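Local coordinates for SusD superfamily protein (PDB 3MCX) that is of unknown function but, as a SusD-like outer-membrane protein of a gut Bacteroides, probably binds glycans, and carries bound zinc ions, at residues 240-248 against 305-313. Residues are numbered along the deposited sequence; the frame is centred on the assembly and turned at random. Where two conformers were deposited one is given.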
loop_
_atom_site.group_PDB
_atom_site.type_symbol
_atom_site.label_atom_id
_atom_site.label_comp_id
_atom_site.label_asym_id
_atom_site.label_seq_id
_atom_site.Cartn_x
_atom_site.Cartn_y
_atom_site.Cartn_z
ATOM N N SER A 240 -21.232 4.621 -3.770
ATOM C CA SER A 240 -22.302 5.339 -3.053
ATOM C C SER A 240 -22.344 4.846 -1.609
ATOM O O SER A 240 -21.820 3.777 -1.266
ATOM C CB SER A 240 -23.662 5.073 -3.680
ATOM O OG SER A 240 -24.036 3.713 -3.482
ATOM N N TYR A 241 -23.034 5.602 -0.769
ATOM C CA TYR A 241 -23.269 5.215 0.619
ATOM C C TYR A 241 -24.012 3.872 0.675
ATOM O O TYR A 241 -23.708 2.998 1.511
ATOM C CB TYR A 241 -24.089 6.319 1.273
ATOM C CG TYR A 241 -24.336 6.174 2.753
ATOM C CD1 TYR A 241 -25.335 5.356 3.231
ATOM C CD2 TYR A 241 -23.576 6.884 3.661
ATOM C CE1 TYR A 241 -25.561 5.239 4.600
ATOM C CE2 TYR A 241 -23.797 6.775 5.017
ATOM C CZ TYR A 241 -24.772 5.961 5.476
ATOM O OH TYR A 241 -24.955 5.854 6.836
ATOM N N GLU A 242 -24.963 3.716 -0.242
ATOM C CA GLU A 242 -25.824 2.537 -0.296
ATOM C C GLU A 242 -25.037 1.283 -0.683
ATOM O O GLU A 242 -25.261 0.215 -0.128
ATOM C CB GLU A 242 -26.972 2.787 -1.267
ATOM C CG GLU A 242 -27.952 3.819 -0.751
ATOM C CD GLU A 242 -27.580 5.317 -0.997
ATOM O OE1 GLU A 242 -26.513 5.706 -1.599
ATOM O OE2 GLU A 242 -28.450 6.132 -0.559
ATOM N N GLU A 243 -24.106 1.428 -1.619
ATOM C CA GLU A 243 -23.245 0.352 -2.179
ATOM C C GLU A 243 -22.145 -0.086 -1.230
ATOM O O GLU A 243 -21.640 -1.225 -1.276
ATOM C CB GLU A 243 -22.531 0.847 -3.479
ATOM C CG GLU A 243 -23.432 0.967 -4.720
ATOM C CD GLU A 243 -22.851 1.808 -5.884
ATOM O OE1 GLU A 243 -21.896 2.601 -5.705
ATOM O OE2 GLU A 243 -23.404 1.701 -7.003
ATOM N N TYR A 244 -21.655 0.876 -0.439
ATOM C CA TYR A 244 -20.381 0.725 0.243
ATOM C C TYR A 244 -20.237 -0.551 1.065
ATOM O O TYR A 244 -19.198 -1.167 1.011
ATOM C CB TYR A 244 -20.087 1.929 1.129
ATOM C CG TYR A 244 -18.613 2.092 1.507
ATOM C CD1 TYR A 244 -17.742 2.783 0.673
ATOM C CD2 TYR A 244 -18.113 1.602 2.701
ATOM C CE1 TYR A 244 -16.435 2.979 1.015
ATOM C CE2 TYR A 244 -16.797 1.789 3.051
ATOM C CZ TYR A 244 -15.945 2.488 2.224
ATOM O OH TYR A 244 -14.639 2.672 2.638
ATOM N N PRO A 245 -21.262 -0.949 1.819
ATOM C CA PRO A 245 -21.049 -2.173 2.625
ATOM C C PRO A 245 -20.852 -3.461 1.809
ATOM O O PRO A 245 -20.192 -4.401 2.295
ATOM C CB PRO A 245 -22.335 -2.283 3.467
ATOM C CG PRO A 245 -22.926 -0.881 3.447
ATOM C CD PRO A 245 -22.553 -0.292 2.114
ATOM N N ASN A 246 -21.356 -3.469 0.572
ATOM C CA ASN A 246 -21.466 -4.675 -0.248
ATOM C C ASN A 246 -20.312 -4.908 -1.214
ATOM O O ASN A 246 -20.173 -6.000 -1.761
ATOM C CB ASN A 246 -22.752 -4.601 -1.080
ATOM C CG ASN A 246 -23.993 -4.328 -0.239
ATOM O OD1 ASN A 246 -24.858 -3.542 -0.645
ATOM N ND2 ASN A 246 -24.081 -4.962 0.926
ATOM N N VAL A 247 -19.505 -3.897 -1.467
ATOM C CA VAL A 247 -18.434 -4.040 -2.472
ATOM C C VAL A 247 -17.226 -4.884 -1.985
ATOM O O VAL A 247 -16.525 -5.509 -2.780
ATOM C CB VAL A 247 -17.976 -2.646 -2.979
ATOM C CG1 VAL A 247 -19.172 -1.926 -3.660
ATOM C CG2 VAL A 247 -17.318 -1.810 -1.868
ATOM N N TRP A 248 -17.033 -4.939 -0.681
ATOM C CA TRP A 248 -15.864 -5.548 -0.073
ATOM C C TRP A 248 -15.875 -7.074 -0.305
ATOM O O TRP A 248 -16.870 -7.761 -0.068
ATOM C CB TRP A 248 -15.782 -5.145 1.413
ATOM C CG TRP A 248 -15.719 -3.666 1.513
ATOM C CD1 TRP A 248 -16.764 -2.826 1.748
ATOM C CD2 TRP A 248 -14.601 -2.833 1.201
ATOM N NE1 TRP A 248 -16.373 -1.534 1.646
ATOM C CE2 TRP A 248 -15.038 -1.495 1.321
ATOM C CE3 TRP A 248 -13.270 -3.083 0.876
ATOM C CZ2 TRP A 248 -14.184 -0.413 1.105
ATOM C CZ3 TRP A 248 -12.413 -1.997 0.658
ATOM C CH2 TRP A 248 -12.882 -0.680 0.785
ATOM N N PRO A 305 -21.443 9.106 14.052
ATOM C CA PRO A 305 -22.231 7.866 14.102
ATOM C C PRO A 305 -22.969 7.500 12.812
ATOM O O PRO A 305 -23.387 6.339 12.686
ATOM C CB PRO A 305 -23.240 8.109 15.232
ATOM C CG PRO A 305 -22.877 9.366 15.862
ATOM C CD PRO A 305 -21.860 10.083 15.072
ATOM N N LYS A 306 -23.102 8.447 11.867
ATOM C CA LYS A 306 -23.809 8.204 10.597
ATOM C C LYS A 306 -22.875 7.689 9.489
ATOM O O LYS A 306 -23.299 7.489 8.345
ATOM C CB LYS A 306 -24.464 9.510 10.100
ATOM C CG LYS A 306 -25.404 10.186 11.106
ATOM C CD LYS A 306 -26.521 9.301 11.494
ATOM C CE LYS A 306 -27.547 10.096 12.305
ATOM N NZ LYS A 306 -28.670 9.239 12.759
ATOM N N ASP A 307 -21.606 7.502 9.817
ATOM C CA ASP A 307 -20.600 7.097 8.861
ATOM C C ASP A 307 -20.875 5.641 8.396
ATOM O O ASP A 307 -20.973 4.721 9.208
ATOM C CB ASP A 307 -19.229 7.215 9.512
ATOM C CG ASP A 307 -18.103 7.172 8.524
ATOM O OD1 ASP A 307 -18.064 6.285 7.621
ATOM O OD2 ASP A 307 -17.164 8.003 8.665
ATOM N N VAL A 308 -20.989 5.435 7.090
ATOM C CA VAL A 308 -21.223 4.081 6.563
ATOM C C VAL A 308 -20.083 3.116 6.909
ATOM O O VAL A 308 -20.317 1.912 6.979
ATOM C CB VAL A 308 -21.426 4.116 5.027
ATOM C CG1 VAL A 308 -20.153 4.438 4.287
ATOM C CG2 VAL A 308 -22.087 2.780 4.514
ATOM N N ARG A 309 -18.870 3.619 7.143
ATOM C CA ARG A 309 -17.702 2.759 7.388
ATOM C C ARG A 309 -17.776 2.000 8.728
ATOM O O ARG A 309 -16.999 1.063 8.938
ATOM C CB ARG A 309 -16.419 3.589 7.217
ATOM C CG ARG A 309 -16.232 3.963 5.761
ATOM C CD ARG A 309 -15.263 5.101 5.522
ATOM N NE ARG A 309 -15.756 6.369 6.054
ATOM C CZ ARG A 309 -15.312 7.562 5.682
ATOM N NH1 ARG A 309 -14.403 7.690 4.719
ATOM N NH2 ARG A 309 -15.765 8.637 6.283
ATOM N N HIS A 310 -18.732 2.356 9.579
ATOM C CA HIS A 310 -19.014 1.519 10.744
ATOM C C HIS A 310 -19.379 0.103 10.339
ATOM O O HIS A 310 -19.185 -0.815 11.123
ATOM C CB HIS A 310 -20.127 2.086 11.617
ATOM C CG HIS A 310 -19.729 3.325 12.334
ATOM N ND1 HIS A 310 -18.893 3.325 13.428
ATOM C CD2 HIS A 310 -20.046 4.621 12.098
ATOM C CE1 HIS A 310 -18.689 4.578 13.817
ATOM N NE2 HIS A 310 -19.393 5.384 13.037
ATOM N N CYS A 311 -19.865 -0.092 9.122
ATOM C CA CYS A 311 -20.217 -1.429 8.633
ATOM C C CYS A 311 -19.028 -2.373 8.546
ATOM O O CYS A 311 -19.205 -3.567 8.451
ATOM C CB CYS A 311 -20.858 -1.340 7.230
ATOM S SG CYS A 311 -19.769 -0.961 5.814
ATOM N N LEU A 312 -17.817 -1.823 8.491
ATOM C CA LEU A 312 -16.593 -2.614 8.336
ATOM C C LEU A 312 -15.920 -2.977 9.655
ATOM O O LEU A 312 -14.875 -3.611 9.643
ATOM C CB LEU A 312 -15.585 -1.812 7.501
ATOM C CG LEU A 312 -15.995 -1.601 6.048
ATOM C CD1 LEU A 312 -15.042 -0.606 5.399
ATOM C CD2 LEU A 312 -16.082 -2.893 5.275
ATOM N N THR A 313 -16.497 -2.571 10.787
ATOM C CA THR A 313 -15.947 -2.883 12.117
ATOM C C THR A 313 -16.877 -3.902 12.801
ATOM O O THR A 313 -18.076 -3.668 12.949
ATOM C CB THR A 313 -15.810 -1.606 12.980
ATOM O OG1 THR A 313 -17.106 -1.069 13.266
ATOM C CG2 THR A 313 -14.982 -0.545 12.235
#
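The carbonyl O of K306 accepts a 2.8 Å hydrogen bond from Y241 OH where the helically wound turn 241-247 packs on the 3-10 segment 308-312, two loop elements of the SusD fold. The oxygen lies at the edge of the phenol ring, whose long reach suits a backbone partner beyond the apolar patch. D307 opens the 3-10 segment with an Asx turn: its OD1 accepts from R309 N as well as R309 NE, while OD2 takes R309 NH2, a side-on salt bridge. V308, branched at CB, serves several neighbours: CB sits over the Y241 face, 3.8 Å from the ring centroid; with chi1 at 70° CG1 lies between the backbone N and the carbonyl carbon and meets Y244 CD2, while CG2, anti to N, reaches P245 CG. With Y241 cut back to an alanine, V308 CB would probably lose its ring cover and the K306 carbonyl this donor. R309 lays its aliphatic CG 3.5 Å from Y244 CE2, and its guanidinium plane stands 86° from that ring; E413 on helix 403-414 binds both R309 NH1 and Y244 OH, tying the pair to the helix. Small C311 suits the close backbones, its CA 6.1 Å from P245 CA. Forked L312 divides its methyls: CD1 lies 3.8 Å from Y244 CE2, and CD2 makes a CH-pi contact over the five-membered ring of W248, 3.6 Å from CD1 of that indole.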